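Local coordinates for aldehyde dehydrogenase (Burkholderia vietnamiensis, PDB 5KF0), which probably oxidises aldehydes to carboxylic acids, passing hydride to the oxidised form of a nicotinamide cofactor, probably NADP+, at residues A[159-164]-A[289-294]; A[233-238]-A[254-259]; A[74-79]-A[202-207]. One frame throughout, in Å; residues are numbered along the deposited sequence.

Contact 1: A[159-164]-A[289-294]; sequences SPFNFP and SGQSCI. With NDP (NADPH dihydro-nicotinamide-adenine-dinucleotide phosphate), chain E.
Asn162 reaches Gln291 because its CG is tucked between the backbone N and the carbonyl carbon (chi1 63°), which turns the amide at the loop 289-294. Its ND2 then donates to Gln291 O over 2.9 Å, a nearly straight bond with an N-H...O angle of 167°. The acceptor lies close to the amide plane of Asn162, but the donor stands above the carbonyl plane of Gln291 and so misses the lone-pair directions. This grip fixes the rotation of the amide: ND2 also sits over the centre of the Phe163 ring, while OD1 rests against the nicotinamide, 3.3 Å from NDP C6N.

Phe163 closes in beside it. Its CZ meets Ser292 OG at 3.5 Å, the hydroxyl lying at the ring edge near its plane, and CE2 has Cys293 SG 4.2 Å away in an oblique sulfur-aromatic contact. Ser292 OG in turn accepts from Ile294 N, an ST turn that shapes the chain just around Cys293. Phe161 presents its edge to the Gln291 amide, CZ lying 3.8 Å from OE1 with the two planes steeply turned against each other; that OE1 is held by the backbone N of Ile336. Another part of the same ring edge faces a cofactor phosphate oxygen, O2N, and Phe161 N donates to its neighbour O1N.

Cys293 SG likewise lies between the backbone N and the carbonyl carbon (chi1 44°), and it is joined covalently to NDP C4N at 2.1 Å. The Gly-Gln-Ser-Cys loop and this link mark the nicotinamide end of the aldehyde dehydrogenase active site; Cys293 is probably the family's nucleophile, with Asn162 placed like its oxyanion-hole asparagine.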
loop_
_atom_site.group_PDB
_atom_site.type_symbol
_atom_site.label_atom_id
_atom_site.label_comp_id
_atom_site.label_asym_id
_atom_site.label_seq_id
_atom_site.Cartn_x
_atom_site.Cartn_y
_atom_site.Cartn_z
ATOM N N SER A 159 -15.359 -0.832 27.633
ATOM C CA SER A 159 -16.324 -0.192 26.747
ATOM C C SER A 159 -17.384 0.573 27.531
ATOM O O SER A 159 -17.587 0.329 28.724
ATOM C CB SER A 159 -16.987 -1.241 25.833
ATOM O OG SER A 159 -17.596 -2.298 26.568
ATOM N N PRO A 160 -18.091 1.524 26.876
ATOM C CA PRO A 160 -19.010 2.405 27.611
ATOM C C PRO A 160 -20.465 1.999 27.479
ATOM O O PRO A 160 -20.795 0.987 26.848
ATOM C CB PRO A 160 -18.764 3.762 26.958
ATOM C CG PRO A 160 -18.596 3.365 25.504
ATOM C CD PRO A 160 -17.840 2.039 25.515
ATOM N N PHE A 161 -21.361 2.797 28.068
ATOM C CA PHE A 161 -22.755 2.376 28.141
ATOM C C PHE A 161 -23.535 2.656 26.865
ATOM O O PHE A 161 -24.582 2.037 26.663
ATOM C CB PHE A 161 -23.483 3.061 29.313
ATOM C CG PHE A 161 -23.994 4.461 28.989
ATOM C CD1 PHE A 161 -25.237 4.652 28.396
ATOM C CD2 PHE A 161 -23.218 5.574 29.284
ATOM C CE1 PHE A 161 -25.696 5.940 28.090
ATOM C CE2 PHE A 161 -23.667 6.848 28.995
ATOM C CZ PHE A 161 -24.911 7.033 28.403
ATOM N N ASN A 162 -23.100 3.610 26.030
ATOM C CA ASN A 162 -24.094 4.203 25.135
ATOM C C ASN A 162 -24.227 3.488 23.798
ATOM O O ASN A 162 -25.333 3.414 23.254
ATOM C CB ASN A 162 -23.802 5.687 24.902
ATOM C CG ASN A 162 -22.482 5.919 24.207
ATOM O OD1 ASN A 162 -21.477 5.278 24.516
ATOM N ND2 ASN A 162 -22.473 6.858 23.272
ATOM N N PHE A 163 -23.135 2.973 23.239
ATOM C CA PHE A 163 -23.183 2.106 22.064
ATOM C C PHE A 163 -22.527 0.798 22.486
ATOM O O PHE A 163 -21.435 0.454 22.009
ATOM C CB PHE A 163 -22.466 2.695 20.845
ATOM C CG PHE A 163 -22.815 4.133 20.517
ATOM C CD1 PHE A 163 -24.097 4.643 20.710
ATOM C CD2 PHE A 163 -21.855 4.968 19.979
ATOM C CE1 PHE A 163 -24.391 5.969 20.384
ATOM C CE2 PHE A 163 -22.143 6.288 19.646
ATOM C CZ PHE A 163 -23.408 6.790 19.855
ATOM N N PRO A 164 -23.150 0.053 23.402
ATOM C CA PRO A 164 -22.424 -1.066 24.026
ATOM C C PRO A 164 -22.133 -2.205 23.072
ATOM O O PRO A 164 -21.101 -2.868 23.224
ATOM C CB PRO A 164 -23.355 -1.503 25.160
ATOM C CG PRO A 164 -24.726 -1.112 24.700
ATOM C CD PRO A 164 -24.533 0.170 23.915
ATOM N N SER A 289 -30.823 10.855 22.302
ATOM C CA SER A 289 -30.897 11.968 23.249
ATOM C C SER A 289 -29.531 12.611 23.463
ATOM O O SER A 289 -29.183 13.023 24.568
ATOM C CB SER A 289 -31.506 11.514 24.573
ATOM O OG SER A 289 -32.789 10.944 24.342
ATOM N N GLY A 290 -28.749 12.692 22.388
ATOM C CA GLY A 290 -27.445 13.321 22.457
ATOM C C GLY A 290 -26.373 12.509 23.145
ATOM O O GLY A 290 -25.275 13.028 23.372
ATOM N N GLN A 291 -26.656 11.252 23.496
ATOM C CA GLN A 291 -25.689 10.411 24.206
ATOM C C GLN A 291 -24.805 9.687 23.187
ATOM O O GLN A 291 -24.832 8.461 23.019
ATOM C CB GLN A 291 -26.422 9.459 25.141
ATOM C CG GLN A 291 -27.185 10.229 26.225
ATOM C CD GLN A 291 -27.878 9.323 27.229
ATOM O OE1 GLN A 291 -27.750 9.517 28.432
ATOM N NE2 GLN A 291 -28.628 8.340 26.732
ATOM N N SER A 292 -24.010 10.496 22.488
ATOM C CA SER A 292 -23.091 10.044 21.458
ATOM C C SER A 292 -21.781 10.804 21.607
ATOM O O SER A 292 -21.792 12.015 21.851
ATOM C CB SER A 292 -23.644 10.290 20.049
ATOM O OG SER A 292 -22.636 10.097 19.058
ATOM N N CYS A 293 -20.660 10.095 21.434
ATOM C CA CYS A 293 -19.350 10.736 21.484
ATOM C C CYS A 293 -19.113 11.698 20.326
ATOM O O CYS A 293 -18.137 12.461 20.378
ATOM C CB CYS A 293 -18.247 9.680 21.500
ATOM S SG CYS A 293 -18.492 8.327 20.339
ATOM N N ILE A 294 -19.965 11.686 19.295
ATOM C CA ILE A 294 -19.869 12.666 18.217
ATOM C C ILE A 294 -21.211 13.344 18.001
ATOM O O ILE A 294 -21.491 13.845 16.906
ATOM C CB ILE A 294 -19.347 12.038 16.911
ATOM C CG1 ILE A 294 -20.017 10.684 16.631
ATOM C CG2 ILE A 294 -17.807 11.927 16.952
ATOM C CD1 ILE A 294 -19.542 10.029 15.321
HETATM P PA NDP E . -17.238 6.124 31.589
HETATM O O1A NDP E . -15.881 6.724 31.437
HETATM O O2A NDP E . -17.975 6.638 32.827
HETATM O O5B NDP E . -17.191 4.536 31.644
HETATM C C5B NDP E . -16.671 3.845 30.481
HETATM C C4B NDP E . -16.168 2.492 30.907
HETATM O O4B NDP E . -14.994 2.652 31.735
HETATM C C3B NDP E . -17.157 1.665 31.739
HETATM O O3B NDP E . -17.005 0.277 31.452
HETATM C C2B NDP E . -16.682 1.956 33.163
HETATM O O2B NDP E . -17.029 0.944 34.132
HETATM C C1B NDP E . -15.183 1.924 32.929
HETATM N N9A NDP E . -14.394 2.543 33.987
HETATM C C8A NDP E . -14.568 3.765 34.582
HETATM N N7A NDP E . -13.643 4.062 35.466
HETATM C C5A NDP E . -12.808 2.956 35.452
HETATM C C6A NDP E . -11.628 2.646 36.157
HETATM N N6A NDP E . -11.077 3.443 37.081
HETATM N N1A NDP E . -11.030 1.463 35.888
HETATM C C2A NDP E . -11.584 0.650 34.986
HETATM N N3A NDP E . -12.693 0.829 34.265
HETATM C C4A NDP E . -13.260 2.010 34.548
HETATM O O3 NDP E . -18.090 6.438 30.285
HETATM P PN NDP E . -19.608 6.171 29.893
HETATM O O1N NDP E . -19.907 4.721 30.004
HETATM O O2N NDP E . -20.453 7.092 30.736
HETATM O O5D NDP E . -19.703 6.587 28.366
HETATM C C5D NDP E . -19.789 7.938 27.885
HETATM C C4D NDP E . -18.408 8.409 27.500
HETATM O O4D NDP E . -17.851 7.533 26.484
HETATM C C3D NDP E . -18.413 9.819 26.905
HETATM O O3D NDP E . -17.336 10.621 27.377
HETATM C C2D NDP E . -18.315 9.536 25.407
HETATM O O2D NDP E . -17.818 10.594 24.594
HETATM C C1D NDP E . -17.396 8.322 25.401
HETATM N N1N NDP E . -17.562 7.626 24.131
HETATM C C2N NDP E . -16.524 7.506 23.237
HETATM C C3N NDP E . -16.688 7.013 21.994
HETATM C C7N NDP E . -15.547 6.805 21.062
HETATM O O7N NDP E . -15.611 5.852 20.271
HETATM N N7N NDP E . -14.543 7.679 21.060
HETATM C C4N NDP E . -18.052 6.689 21.499
HETATM C C5N NDP E . -19.013 6.540 22.629
HETATM C C6N NDP E . -18.760 7.054 23.818
HETATM P P2B NDP E . -18.465 0.983 34.924
HETATM O O1X NDP E . -19.298 2.044 34.310
HETATM O O2X NDP E . -18.956 -0.428 34.797
HETATM O O3X NDP E . -18.141 1.272 36.375
#

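Contact 2: A[233-238]-A[254-259]; sequences LSFTGS and VVLELG. With NDP (NADPH dihydro-nicotinamide-adenine-dinucleotide phosphate), chain E.
Phe235 sits in the middle of the backbone ladder: its N donates to Val255 O at 3.0 Å, and its O takes Glu257 N at 2.8 Å. Val255 N to Leu233 O comes before this pair and Gly237 N to Glu257 O after it, so four bonds zip two parallel strands whose axes run 4.8 Å apart. The last of them holds the chain at Gly237, just where it leaves the sheet for the cofactor.

On one face of the sheet, Thr236 and Glu257 run alongside each other, with Thr236 OG1 3.4 Å from Glu257 CB. The hydroxyl also bonds Lys171 NZ, as does Ser234 OG. Glu257 bends sharply at its second torsion (chi2 -79°), bringing OE1 round to accept from NDP N7N at 3.1 Å. Leu258 O takes the other hydrogen of that amide nitrogen almost in line, at 177°, so the carboxamide is gripped by two consecutive residues.

The other face is greasy. Leu258 CD2 approaches the Phe235 ring in its plane, at the edge, 3.6 Å from CE2, while Leu256 CD2 packs against Phe235 CB. At the far rim of the ring, CE1 lies 3.2 Å from NDP O4B. Beyond the strand end Ser238 holds phosphate oxygen O1A with both N and OG, and its OG caps the following helix through a weak bond from Val241 N.

That helix, 239-248, is the middle of a beta-alpha-beta unit and lays Val241 and Leu245 on Phe235 and Trp243 on Leu256 and Leu258. Strand 155-158 borders 232-236 on the side away from 253-257, and short strand 461-462 runs antiparallel along the outer side of 253-257.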
loop_
_atom_site.group_PDB
_atom_site.type_symbol
_atom_site.label_atom_id
_atom_site.label_comp_id
_atom_site.label_asym_id
_atom_site.label_seq_id
_atom_site.Cartn_x
_atom_site.Cartn_y
_atom_site.Cartn_z
ATOM N N LEU A 233 -4.004 -1.955 26.494
ATOM C CA LEU A 233 -5.273 -1.503 27.052
ATOM C C LEU A 233 -5.939 -0.647 25.991
ATOM O O LEU A 233 -5.346 0.332 25.525
ATOM C CB LEU A 233 -5.076 -0.697 28.337
ATOM C CG LEU A 233 -6.290 0.147 28.761
ATOM C CD1 LEU A 233 -7.451 -0.736 29.234
ATOM C CD2 LEU A 233 -5.913 1.142 29.856
ATOM N N SER A 234 -7.145 -1.023 25.581
ATOM C CA SER A 234 -7.914 -0.205 24.648
ATOM C C SER A 234 -9.206 0.185 25.351
ATOM O O SER A 234 -10.038 -0.675 25.658
ATOM C CB SER A 234 -8.167 -0.944 23.333
ATOM O OG SER A 234 -8.947 -0.151 22.453
ATOM N N PHE A 235 -9.347 1.483 25.614
ATOM C CA PHE A 235 -10.393 2.042 26.460
ATOM C C PHE A 235 -11.276 2.959 25.632
ATOM O O PHE A 235 -10.773 3.854 24.942
ATOM C CB PHE A 235 -9.776 2.819 27.635
ATOM C CG PHE A 235 -10.785 3.633 28.420
ATOM C CD1 PHE A 235 -11.454 3.074 29.494
ATOM C CD2 PHE A 235 -11.070 4.952 28.062
ATOM C CE1 PHE A 235 -12.394 3.815 30.208
ATOM C CE2 PHE A 235 -12.010 5.697 28.765
ATOM C CZ PHE A 235 -12.672 5.126 29.845
ATOM N N THR A 236 -12.590 2.733 25.693
ATOM C CA THR A 236 -13.571 3.658 25.130
ATOM C C THR A 236 -14.472 4.147 26.258
ATOM O O THR A 236 -15.129 3.338 26.930
ATOM C CB THR A 236 -14.394 2.994 24.019
ATOM O OG1 THR A 236 -13.509 2.522 22.989
ATOM C CG2 THR A 236 -15.378 4.007 23.402
ATOM N N GLY A 237 -14.498 5.462 26.468
ATOM C CA GLY A 237 -15.240 6.020 27.584
ATOM C C GLY A 237 -14.913 7.493 27.745
ATOM O O GLY A 237 -14.448 8.138 26.805
ATOM N N SER A 238 -15.142 8.002 28.956
ATOM C CA SER A 238 -15.029 9.437 29.194
ATOM C C SER A 238 -13.566 9.883 29.231
ATOM O O SER A 238 -12.677 9.130 29.657
ATOM C CB SER A 238 -15.717 9.827 30.499
ATOM O OG SER A 238 -15.054 9.286 31.633
ATOM N N VAL A 254 -1.324 1.824 25.123
ATOM C CA VAL A 254 -2.617 2.385 25.496
ATOM C C VAL A 254 -3.256 3.018 24.272
ATOM O O VAL A 254 -2.614 3.815 23.575
ATOM C CB VAL A 254 -2.481 3.429 26.621
ATOM C CG1 VAL A 254 -3.838 4.072 26.918
ATOM C CG2 VAL A 254 -1.914 2.780 27.871
ATOM N N VAL A 255 -4.518 2.664 24.016
ATOM C CA VAL A 255 -5.358 3.285 22.995
ATOM C C VAL A 255 -6.570 3.864 23.711
ATOM O O VAL A 255 -7.172 3.187 24.548
ATOM C CB VAL A 255 -5.794 2.269 21.923
ATOM C CG1 VAL A 255 -6.871 2.875 21.014
ATOM C CG2 VAL A 255 -4.594 1.766 21.103
ATOM N N LEU A 256 -6.923 5.115 23.393
ATOM C CA LEU A 256 -8.019 5.819 24.056
ATOM C C LEU A 256 -9.010 6.344 23.027
ATOM O O LEU A 256 -8.617 7.044 22.091
ATOM C CB LEU A 256 -7.502 7.003 24.887
ATOM C CG LEU A 256 -6.511 6.662 25.999
ATOM C CD1 LEU A 256 -6.063 7.960 26.667
ATOM C CD2 LEU A 256 -7.129 5.713 27.034
ATOM N N GLU A 257 -10.288 6.026 23.215
ATOM C CA GLU A 257 -11.386 6.547 22.395
ATOM C C GLU A 257 -12.307 7.316 23.336
ATOM O O GLU A 257 -13.068 6.707 24.089
ATOM C CB GLU A 257 -12.133 5.407 21.695
ATOM C CG GLU A 257 -11.376 4.798 20.513
ATOM C CD GLU A 257 -11.481 5.639 19.256
ATOM O OE1 GLU A 257 -12.179 6.682 19.260
ATOM O OE2 GLU A 257 -10.830 5.260 18.253
ATOM N N LEU A 258 -12.251 8.649 23.298
ATOM C CA LEU A 258 -12.907 9.441 24.334
ATOM C C LEU A 258 -14.001 10.339 23.755
ATOM O O LEU A 258 -14.651 9.967 22.771
ATOM C CB LEU A 258 -11.854 10.250 25.102
ATOM C CG LEU A 258 -10.604 9.417 25.447
ATOM C CD1 LEU A 258 -9.496 10.295 26.003
ATOM C CD2 LEU A 258 -10.930 8.286 26.437
ATOM N N GLY A 259 -14.233 11.501 24.364
ATOM C CA GLY A 259 -15.406 12.298 24.037
ATOM C C GLY A 259 -15.091 13.701 23.542
ATOM O O GLY A 259 -13.923 14.018 23.303
HETATM P PA NDP E . -17.238 6.124 31.589
HETATM O O1A NDP E . -15.881 6.724 31.437
HETATM O O2A NDP E . -17.975 6.638 32.827
HETATM O O5B NDP E . -17.191 4.536 31.644
HETATM C C5B NDP E . -16.671 3.845 30.481
HETATM C C4B NDP E . -16.168 2.492 30.907
HETATM O O4B NDP E . -14.994 2.652 31.735
HETATM C C3B NDP E . -17.157 1.665 31.739
HETATM O O3B NDP E . -17.005 0.277 31.452
HETATM C C2B NDP E . -16.682 1.956 33.163
HETATM O O2B NDP E . -17.029 0.944 34.132
HETATM C C1B NDP E . -15.183 1.924 32.929
HETATM N N9A NDP E . -14.394 2.543 33.987
HETATM C C8A NDP E . -14.568 3.765 34.582
HETATM N N7A NDP E . -13.643 4.062 35.466
HETATM C C5A NDP E . -12.808 2.956 35.452
HETATM C C6A NDP E . -11.628 2.646 36.157
HETATM N N6A NDP E . -11.077 3.443 37.081
HETATM N N1A NDP E . -11.030 1.463 35.888
HETATM C C2A NDP E . -11.584 0.650 34.986
HETATM N N3A NDP E . -12.693 0.829 34.265
HETATM C C4A NDP E . -13.260 2.010 34.548
HETATM O O3 NDP E . -18.090 6.438 30.285
HETATM P PN NDP E . -19.608 6.171 29.893
HETATM O O1N NDP E . -19.907 4.721 30.004
HETATM O O2N NDP E . -20.453 7.092 30.736
HETATM O O5D NDP E . -19.703 6.587 28.366
HETATM C C5D NDP E . -19.789 7.938 27.885
HETATM C C4D NDP E . -18.408 8.409 27.500
HETATM O O4D NDP E . -17.851 7.533 26.484
HETATM C C3D NDP E . -18.413 9.819 26.905
HETATM O O3D NDP E . -17.336 10.621 27.377
HETATM C C2D NDP E . -18.315 9.536 25.407
HETATM O O2D NDP E . -17.818 10.594 24.594
HETATM C C1D NDP E . -17.396 8.322 25.401
HETATM N N1N NDP E . -17.562 7.626 24.131
HETATM C C2N NDP E . -16.524 7.506 23.237
HETATM C C3N NDP E . -16.688 7.013 21.994
HETATM C C7N NDP E . -15.547 6.805 21.062
HETATM O O7N NDP E . -15.611 5.852 20.271
HETATM N N7N NDP E . -14.543 7.679 21.060
HETATM C C4N NDP E . -18.052 6.689 21.499
HETATM C C5N NDP E . -19.013 6.540 22.629
HETATM C C6N NDP E . -18.760 7.054 23.818
HETATM P P2B NDP E . -18.465 0.983 34.924
HETATM O O1X NDP E . -19.298 2.044 34.310
HETATM O O2X NDP E . -18.956 -0.428 34.797
HETATM O O3X NDP E . -18.141 1.272 36.375
#

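Contact 3: A[74-79]-A[202-207]; sequences QAVLDH and AETNLP
A histidine-carboxylate hydrogen bond, His79 to Glu203, pins helix 70-86 to the loop that leaves helix 192-202. His79 NE2 donates to Glu203 OE1 over 2.8 Å, with an N-H...O angle of 153°. The oxygen lies near the plane of the imidazole, at its edge, and offers its anti lone pair, the one pointing away from OE2; ring and carboxylate planes stand 71° apart. His79 can span the gap because its CG is anti to the backbone N (chi1 180°), which throws the ring out from the helix. The carboxylate has a second partner, since OE2 forms a salt bridge with Arg83, one turn further along the same helix. Two side chains of one helix thus hold its two oxygens, which probably favours the charged form of Glu203.

Next to this polar pair the contact turns apolar. Thr204 CG2 comes obliquely upon the imidazole, 3.6 Å from His79 CD2, and the same methyl lies 4.1 Å from Val76 CG1. Thr204 OG1 is turned to the backbone instead, bonded to Leu201 O, and accepts only a weak bond from Leu206 N.

Val76, His79 and Arg83 follow each other at helical spacing, so a single ridge of helix 70-86 faces the loop, which runs on towards strand 211-213, an outermost strand of the six-stranded sheet. Leu206 fits against the buried start of that ridge: its CD2 is 3.9 Å from Val76 CG2, and its CD1 lies 4.0 Å from Val76 CG1. Leu176 of helix 164-178 and Met65 of helix 62-67 touch Leu206 too. The same helix 70-86 reaches the second subunit, where Asp78 makes a salt bridge to Arg118 of that subunit.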
loop_
_atom_site.group_PDB
_atom_site.type_symbol
_atom_site.label_atom_id
_atom_site.label_comp_id
_atom_site.label_asym_id
_atom_site.label_seq_id
_atom_site.Cartn_x
_atom_site.Cartn_y
_atom_site.Cartn_z
ATOM N N GLN A 74 -11.397 -16.015 10.360
ATOM C CA GLN A 74 -12.524 -15.540 9.566
ATOM C C GLN A 74 -13.788 -16.348 9.847
ATOM O O GLN A 74 -14.886 -15.785 9.949
ATOM C CB GLN A 74 -12.171 -15.608 8.082
ATOM C CG GLN A 74 -13.271 -15.043 7.188
ATOM C CD GLN A 74 -12.930 -15.151 5.715
ATOM O OE1 GLN A 74 -12.723 -16.242 5.197
ATOM N NE2 GLN A 74 -12.861 -14.011 5.036
ATOM N N ALA A 75 -13.660 -17.680 9.957
ATOM C CA ALA A 75 -14.839 -18.510 10.182
ATOM C C ALA A 75 -15.499 -18.189 11.516
ATOM O O ALA A 75 -16.732 -18.225 11.631
ATOM C CB ALA A 75 -14.458 -19.990 10.117
ATOM N N VAL A 76 -14.693 -17.900 12.543
ATOM C CA VAL A 76 -15.241 -17.487 13.835
ATOM C C VAL A 76 -16.040 -16.204 13.672
ATOM O O VAL A 76 -17.172 -16.089 14.159
ATOM C CB VAL A 76 -14.111 -17.321 14.869
ATOM C CG1 VAL A 76 -14.630 -16.604 16.101
ATOM C CG2 VAL A 76 -13.535 -18.692 15.251
ATOM N N LEU A 77 -15.472 -15.230 12.960
ATOM C CA LEU A 77 -16.170 -13.962 12.752
ATOM C C LEU A 77 -17.451 -14.158 11.946
ATOM O O LEU A 77 -18.484 -13.541 12.246
ATOM C CB LEU A 77 -15.233 -12.965 12.063
ATOM C CG LEU A 77 -14.088 -12.523 12.990
ATOM C CD1 LEU A 77 -12.892 -11.969 12.197
ATOM C CD2 LEU A 77 -14.586 -11.502 14.007
ATOM N N ASP A 78 -17.404 -15.025 10.930
ATOM C CA ASP A 78 -18.592 -15.291 10.123
ATOM C C ASP A 78 -19.684 -15.957 10.945
ATOM O O ASP A 78 -20.873 -15.695 10.724
ATOM C CB ASP A 78 -18.248 -16.180 8.930
ATOM C CG ASP A 78 -17.365 -15.489 7.922
ATOM O OD1 ASP A 78 -17.371 -14.237 7.882
ATOM O OD2 ASP A 78 -16.673 -16.201 7.162
ATOM N N HIS A 79 -19.306 -16.853 11.872
ATOM C CA HIS A 79 -20.296 -17.443 12.768
ATOM C C HIS A 79 -21.008 -16.373 13.580
ATOM O O HIS A 79 -22.233 -16.426 13.754
ATOM C CB HIS A 79 -19.650 -18.439 13.725
ATOM C CG HIS A 79 -20.627 -19.067 14.672
ATOM N ND1 HIS A 79 -21.487 -20.075 14.293
ATOM C CD2 HIS A 79 -20.896 -18.814 15.976
ATOM C CE1 HIS A 79 -22.237 -20.424 15.324
ATOM N NE2 HIS A 79 -21.893 -19.681 16.359
ATOM N N ALA A 202 -18.874 -18.313 22.463
ATOM C CA ALA A 202 -18.699 -19.569 23.179
ATOM C C ALA A 202 -19.128 -20.774 22.356
ATOM O O ALA A 202 -18.729 -21.902 22.677
ATOM C CB ALA A 202 -19.476 -19.529 24.493
ATOM N N GLU A 203 -19.917 -20.560 21.300
ATOM C CA GLU A 203 -20.312 -21.623 20.387
ATOM C C GLU A 203 -19.205 -22.022 19.422
ATOM O O GLU A 203 -19.342 -23.055 18.755
ATOM C CB GLU A 203 -21.542 -21.188 19.579
ATOM C CG GLU A 203 -22.749 -20.804 20.440
ATOM C CD GLU A 203 -23.880 -20.174 19.636
ATOM O OE1 GLU A 203 -23.688 -19.874 18.438
ATOM O OE2 GLU A 203 -24.971 -19.975 20.210
ATOM N N THR A 204 -18.130 -21.240 19.328
ATOM C CA THR A 204 -17.094 -21.502 18.341
ATOM C C THR A 204 -15.981 -22.368 18.921
ATOM O O THR A 204 -15.897 -22.606 20.127
ATOM C CB THR A 204 -16.484 -20.207 17.811
ATOM O OG1 THR A 204 -15.667 -19.614 18.829
ATOM C CG2 THR A 204 -17.562 -19.233 17.374
ATOM N N ASN A 205 -15.088 -22.794 18.027
ATOM C CA ASN A 205 -13.939 -23.627 18.326
ATOM C C ASN A 205 -12.727 -22.854 18.803
ATOM O O ASN A 205 -11.614 -23.384 18.713
ATOM C CB ASN A 205 -13.558 -24.439 17.087
ATOM C CG ASN A 205 -13.914 -25.880 17.239
ATOM O OD1 ASN A 205 -13.292 -26.755 16.641
ATOM N ND2 ASN A 205 -14.924 -26.147 18.061
ATOM N N LEU A 206 -12.894 -21.641 19.306
ATOM C CA LEU A 206 -11.737 -20.871 19.738
ATOM C C LEU A 206 -10.997 -21.596 20.856
ATOM O O LEU A 206 -11.630 -22.242 21.704
ATOM C CB LEU A 206 -12.174 -19.497 20.237
ATOM C CG LEU A 206 -12.577 -18.504 19.160
ATOM C CD1 LEU A 206 -13.328 -17.340 19.803
ATOM C CD2 LEU A 206 -11.329 -18.020 18.426
ATOM N N PRO A 207 -9.666 -21.495 20.907
ATOM C CA PRO A 207 -8.916 -22.087 22.024
ATOM C C PRO A 207 -9.395 -21.522 23.354
ATOM O O PRO A 207 -9.727 -20.343 23.455
ATOM C CB PRO A 207 -7.466 -21.679 21.735
ATOM C CG PRO A 207 -7.431 -21.323 20.273
ATOM C CD PRO A 207 -8.799 -20.821 19.928
#

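In the fold
Contacts 1 and 2 are neighbours, their centres 13 Å apart, and contact 2 is nested along the chain within the loop that contact 1 closes. They meet where Pro160 CD packs 3.3 Å from Thr236 O, and both touch the cofactor. Segment 159-164 follows strand 155-158, which adjoins 232-236 in the six-stranded sheet, so the dinucleotide lies across the ends of adjacent strands, while 289-294 comes from the loop between helix 274-286 and strand 298-302 of the eight-stranded sheet. Contact 3 lies 28 Å from contact 1 and 26 Å from contact 2, centre to centre; it alternates with contact 1 and closes before contact 2 opens, joining helix 70-86 to the loop leading into edge strand 211-213.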